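Local structure of putative periplasmic protein (Bacteroides eggerthii, 4HBR) at residues 71-76 with 111-116; 99-104 with 132-137. The protein is of unknown function but is a putative periplasmic protein of the PF11396 (DUF2874) family. All coordinates share one frame; numbering follows the deposited sequence.

Interaction 1 (71-76 with 111-116)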
loop_
_atom_site.group_PDB
_atom_site.type_symbol
_atom_site.label_atom_id
_atom_site.label_comp_id
_atom_site.label_asym_id
_atom_site.label_seq_id
_atom_site.Cartn_x
_atom_site.Cartn_y
_atom_site.Cartn_z
ATOM N N ASN A 71 -11.202 7.154 13.446
ATOM C CA ASN A 71 -12.529 7.156 14.057
ATOM C C ASN A 71 -13.480 6.197 13.335
ATOM O O ASN A 71 -14.256 5.525 14.013
ATOM C CB ASN A 71 -13.107 8.568 14.079
ATOM C CG ASN A 71 -12.330 9.548 14.919
ATOM O OD1 ASN A 71 -11.594 9.182 15.842
ATOM N ND2 ASN A 71 -12.499 10.832 14.641
ATOM N N ALA A 72 -13.429 6.121 11.982
ATOM C CA ALA A 72 -14.281 5.191 11.206
ATOM C C ALA A 72 -13.878 3.758 11.533
ATOM O O ALA A 72 -14.758 2.932 11.797
ATOM C CB ALA A 72 -14.185 5.457 9.705
ATOM N N PHE A 73 -12.558 3.469 11.596
ATOM C CA PHE A 73 -12.084 2.133 11.964
ATOM C C PHE A 73 -12.524 1.775 13.407
ATOM O O PHE A 73 -13.020 0.668 13.635
ATOM C CB PHE A 73 -10.551 1.999 11.822
ATOM C CG PHE A 73 -10.072 0.594 12.115
ATOM C CD1 PHE A 73 -10.204 -0.416 11.167
ATOM C CD2 PHE A 73 -9.540 0.262 13.361
ATOM C CE1 PHE A 73 -9.797 -1.728 11.454
ATOM C CE2 PHE A 73 -9.135 -1.050 13.649
ATOM C CZ PHE A 73 -9.262 -2.034 12.693
ATOM N N ALA A 74 -12.358 2.715 14.362
ATOM C CA ALA A 74 -12.737 2.521 15.775
ATOM C C ALA A 74 -14.238 2.273 15.959
ATOM O O ALA A 74 -14.618 1.635 16.927
ATOM C CB ALA A 74 -12.326 3.729 16.596
ATOM N N ALA A 75 -15.078 2.783 15.049
ATOM C CA ALA A 75 -16.532 2.619 15.093
ATOM C C ALA A 75 -17.001 1.405 14.274
ATOM O O ALA A 75 -18.163 1.021 14.389
ATOM C CB ALA A 75 -17.213 3.884 14.581
ATOM N N SER A 76 -16.111 0.805 13.451
ATOM C CA SER A 76 -16.434 -0.336 12.590
ATOM C C SER A 76 -16.511 -1.655 13.377
ATOM O O SER A 76 -16.162 -1.701 14.559
ATOM C CB SER A 76 -15.407 -0.461 11.465
ATOM O OG SER A 76 -14.200 -1.060 11.910
ATOM N N TYR A 111 -9.277 -9.465 7.054
ATOM C CA TYR A 111 -9.985 -8.490 6.227
ATOM C C TYR A 111 -9.087 -7.353 5.801
ATOM O O TYR A 111 -8.116 -7.034 6.477
ATOM C CB TYR A 111 -11.207 -7.929 6.978
ATOM C CG TYR A 111 -12.223 -8.993 7.342
ATOM C CD1 TYR A 111 -12.134 -9.685 8.548
ATOM C CD2 TYR A 111 -13.286 -9.296 6.488
ATOM C CE1 TYR A 111 -13.068 -10.659 8.895
ATOM C CE2 TYR A 111 -14.228 -10.274 6.822
ATOM C CZ TYR A 111 -14.104 -10.967 8.022
ATOM O OH TYR A 111 -15.016 -11.934 8.376
ATOM N N GLN A 112 -9.435 -6.729 4.678
ATOM C CA GLN A 112 -8.772 -5.555 4.131
ATOM C C GLN A 112 -9.839 -4.497 3.854
ATOM O O GLN A 112 -10.819 -4.769 3.138
ATOM C CB GLN A 112 -7.984 -5.899 2.864
ATOM C CG GLN A 112 -7.233 -4.711 2.274
ATOM C CD GLN A 112 -6.305 -5.162 1.200
ATOM O OE1 GLN A 112 -5.229 -5.703 1.489
ATOM N NE2 GLN A 112 -6.704 -4.971 -0.057
ATOM N N ILE A 113 -9.694 -3.331 4.487
ATOM C CA ILE A 113 -10.643 -2.238 4.315
ATOM C C ILE A 113 -9.899 -1.085 3.692
ATOM O O ILE A 113 -8.830 -0.683 4.196
ATOM C CB ILE A 113 -11.378 -1.829 5.632
ATOM C CG1 ILE A 113 -11.891 -3.053 6.428
ATOM C CG2 ILE A 113 -12.542 -0.890 5.342
ATOM C CD1 ILE A 113 -11.151 -3.246 7.647
ATOM N N LEU A 114 -10.458 -0.558 2.582
ATOM C CA LEU A 114 -9.922 0.625 1.877
ATOM C C LEU A 114 -10.758 1.834 2.235
ATOM O O LEU A 114 -11.978 1.813 2.096
ATOM C CB LEU A 114 -9.892 0.420 0.353
ATOM C CG LEU A 114 -9.256 -0.859 -0.191
ATOM C CD1 LEU A 114 -9.268 -0.822 -1.722
ATOM C CD2 LEU A 114 -7.797 -1.030 0.311
ATOM N N PHE A 115 -10.101 2.881 2.706
ATOM C CA PHE A 115 -10.755 4.112 3.134
ATOM C C PHE A 115 -10.293 5.321 2.362
ATOM O O PHE A 115 -9.102 5.440 2.042
ATOM C CB PHE A 115 -10.428 4.377 4.624
ATOM C CG PHE A 115 -11.043 3.466 5.671
ATOM C CD1 PHE A 115 -12.325 3.703 6.161
ATOM C CD2 PHE A 115 -10.310 2.418 6.222
ATOM C CE1 PHE A 115 -12.862 2.913 7.183
ATOM C CE2 PHE A 115 -10.852 1.622 7.251
ATOM C CZ PHE A 115 -12.122 1.880 7.725
ATOM N N THR A 116 -11.194 6.283 2.174
ATOM C CA THR A 116 -10.783 7.583 1.673
ATOM C C THR A 116 -10.175 8.323 2.901
ATOM O O THR A 116 -10.526 7.952 4.040
ATOM C CB THR A 116 -11.983 8.367 1.092
ATOM O OG1 THR A 116 -12.834 8.771 2.168
ATOM C CG2 THR A 116 -12.766 7.609 0.037
#
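Phe73, on helix 67-75, meets Phe115 of strand 109-115 with its backbone N and CB, and Ile113 with one edge of its ring. Its CB lies 4.4 Å from CZ of Phe115, and Phe73 N is 4.2 Å from the same CZ. From there CG stands anti to the backbone N (chi1 -176°), which carries the ring away from the helix and along the sheet. The CD1-CE1 edge is turned to the strand: Phe73 CE1 comes within 4.3 Å of Ile113 CD1, which sits near the ring plane, and Phe115 CE2 also lies near that plane as a looser neighbour. Ile100 and Leu62 add further apolar contacts to this ring. One residue earlier, the methyl of Ala72 approaches the Phe115 ring obliquely, its CB 3.8 Å from CE1. Ile113 presses on a face of that same ring from within the strand, its CG2 3.5 Å above the plane of Phe115 and offset toward the rim. Ser76 OG donates to Phe73 O at 2.7 Å, 16° from the carbonyl plane, and Ser76 N shares this acceptor. Helix and strand therefore meet through apolar packing, with no polar pairing between the two segments, while Phe73 O is taken up by Ser76.

Interaction 2 (99-104 with 132-137)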
loop_
_atom_site.group_PDB
_atom_site.type_symbol
_atom_site.label_atom_id
_atom_site.label_comp_id
_atom_site.label_asym_id
_atom_site.label_seq_id
_atom_site.Cartn_x
_atom_site.Cartn_y
_atom_site.Cartn_z
ATOM N N ALA A 99 -5.280 1.796 3.317
ATOM C CA ALA A 99 -5.627 0.363 3.302
ATOM C C ALA A 99 -5.249 -0.238 4.666
ATOM O O ALA A 99 -4.087 -0.122 5.084
ATOM C CB ALA A 99 -4.902 -0.363 2.171
ATOM N N ILE A 100 -6.234 -0.799 5.382
ATOM C CA ILE A 100 -6.022 -1.412 6.696
ATOM C C ILE A 100 -6.295 -2.906 6.585
ATOM O O ILE A 100 -7.349 -3.304 6.081
ATOM C CB ILE A 100 -6.886 -0.734 7.818
ATOM C CG1 ILE A 100 -6.538 0.782 7.955
ATOM C CG2 ILE A 100 -6.704 -1.459 9.187
ATOM C CD1 ILE A 100 -7.477 1.586 8.786
ATOM N N GLN A 101 -5.333 -3.736 7.035
ATOM C CA GLN A 101 -5.459 -5.191 7.074
ATOM C C GLN A 101 -5.636 -5.571 8.524
ATOM O O GLN A 101 -4.809 -5.220 9.371
ATOM C CB GLN A 101 -4.265 -5.894 6.428
ATOM C CG GLN A 101 -4.083 -5.573 4.934
ATOM C CD GLN A 101 -2.889 -6.264 4.333
ATOM O OE1 GLN A 101 -1.979 -6.712 5.014
ATOM N NE2 GLN A 101 -2.868 -6.367 3.033
ATOM N N VAL A 102 -6.755 -6.227 8.839
ATOM C CA VAL A 102 -7.082 -6.534 10.231
ATOM C C VAL A 102 -7.536 -7.987 10.315
ATOM O O VAL A 102 -8.271 -8.466 9.458
ATOM C CB VAL A 102 -8.129 -5.496 10.792
ATOM C CG1 VAL A 102 -9.377 -5.376 9.899
ATOM C CG2 VAL A 102 -8.516 -5.759 12.240
ATOM N N GLY A 103 -7.012 -8.700 11.299
ATOM C CA GLY A 103 -7.380 -10.086 11.515
ATOM C C GLY A 103 -8.390 -10.225 12.624
ATOM O O GLY A 103 -8.363 -9.460 13.588
ATOM N N LYS A 104 -9.302 -11.195 12.485
ATOM C CA LYS A 104 -10.285 -11.555 13.510
ATOM C C LYS A 104 -9.910 -12.985 13.934
ATOM O O LYS A 104 -10.408 -13.941 13.352
ATOM C CB LYS A 104 -11.731 -11.398 12.992
ATOM C CG LYS A 104 -12.130 -9.943 12.707
ATOM C CD LYS A 104 -12.704 -9.248 13.937
ATOM C CE LYS A 104 -14.182 -9.021 13.801
ATOM N NZ LYS A 104 -14.772 -8.547 15.082
ATOM N N ASN A 132 -1.031 -11.095 -2.396
ATOM C CA ASN A 132 -0.827 -9.822 -3.115
ATOM C C ASN A 132 -2.121 -8.993 -3.169
ATOM O O ASN A 132 -2.593 -8.625 -4.252
ATOM C CB ASN A 132 -0.270 -10.079 -4.540
ATOM C CG ASN A 132 0.322 -8.846 -5.199
ATOM O OD1 ASN A 132 0.850 -7.930 -4.540
ATOM N ND2 ASN A 132 0.248 -8.800 -6.520
ATOM N N THR A 133 -2.702 -8.722 -1.989
ATOM C CA THR A 133 -3.989 -8.045 -1.863
ATOM C C THR A 133 -3.856 -6.501 -2.024
ATOM O O THR A 133 -4.870 -5.812 -2.145
ATOM C CB THR A 133 -4.687 -8.479 -0.548
ATOM O OG1 THR A 133 -3.952 -7.995 0.566
ATOM C CG2 THR A 133 -4.834 -9.992 -0.422
ATOM N N LEU A 134 -2.631 -5.987 -2.111
ATOM C CA LEU A 134 -2.383 -4.559 -2.291
ATOM C C LEU A 134 -1.690 -4.235 -3.626
ATOM O O LEU A 134 -1.202 -3.119 -3.789
ATOM C CB LEU A 134 -1.527 -4.022 -1.125
ATOM C CG LEU A 134 -2.237 -3.869 0.220
ATOM C CD1 LEU A 134 -1.255 -3.449 1.312
ATOM C CD2 LEU A 134 -3.451 -2.935 0.119
ATOM N N GLY A 135 -1.652 -5.193 -4.553
ATOM C CA GLY A 135 -0.983 -5.036 -5.841
ATOM C C GLY A 135 -1.781 -4.288 -6.878
ATOM O O GLY A 135 -2.866 -3.771 -6.587
ATOM N N ALA A 136 -1.246 -4.257 -8.116
ATOM C CA ALA A 136 -1.847 -3.601 -9.282
ATOM C C ALA A 136 -3.305 -4.046 -9.515
ATOM O O ALA A 136 -4.124 -3.203 -9.853
ATOM C CB ALA A 136 -1.007 -3.888 -10.526
ATOM N N SER A 137 -3.638 -5.325 -9.291
ATOM C CA SER A 137 -5.005 -5.816 -9.530
ATOM C C SER A 137 -6.060 -5.174 -8.570
ATOM O O SER A 137 -7.216 -5.091 -8.941
ATOM C CB SER A 137 -5.065 -7.333 -9.457
ATOM O OG SER A 137 -4.901 -7.773 -8.122
#
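The terminal amide of Gln101 has Leu134 on one side of its plane and Thr133 on the other: Leu134 CD1 lies over the nitrogen, 3.8 Å from NE2, whereas Thr133 OG1 is tilted out of the plane in the opposite direction. At the edge, close to the amide plane, Gln101 NE2 is hydrogen-bonded to OE1 of Gln112 on the adjacent strand. The setting is one face of an antiparallel sheet in a chain that runs helix, four strands, helix, four strands, an order consistent with a BLIP-like (beta-lactamase-inhibitor-like) fold. Here strand 97-104 is covered by a type I beta turn, Asn132 to Gly135, whose last residue is the N-cap of the C-terminal helix 136-139. In Gln101, a CG anti to the carbonyl carbon (chi1 -62°) and an extended chain beyond it carry the amide off the strand to the turn. Although Gln101 NE2 and Thr133 OG1 are 3.1 Å apart, the angle is too poor for a hydrogen bond; the two are linked indirectly, because Gln112 OE1 bonds to both. That shared oxygen should help fix the rotation of the Gln101 amide. Leu134 then divides its branches between two residues of the strand. CD1 goes to the amide as described, and CD2 turns to Ala99. Leu134 O accepts from Gln56 NE2 of strand 52-58, and Ala136 N, at the start of helix 136-139, bonds Asp27 OD2 of strand 23-27. The apolar end of the contact is a methyl-to-methyl touch, Ala99 CB to Leu134 CD2 at 3.6 Å.

In the fold
Interactions 1 and 2, with centres about 12 Å apart, share the same antiparallel sheet through its neighbouring strands 97-104 and 109-115. Along the chain their segments alternate: helix 67-75, strand 97-104, strand 109-115, then the turn leading to helix 136-139. Alternate side chains serve different layers. Ile100 and Val102 touch Phe73 of helix 67-75, whereas Ala99, Gln101 and Gln112 face the C-terminal turn. Backbone bonding of Val102 with Tyr111 and Ile100 with Ile113 joins the two strands between these layers. Strands 97-104 and 109-115 thus carry the apolar side of helix 67-75 on one face and the C-terminal turn, held partly through polar groups, on the other.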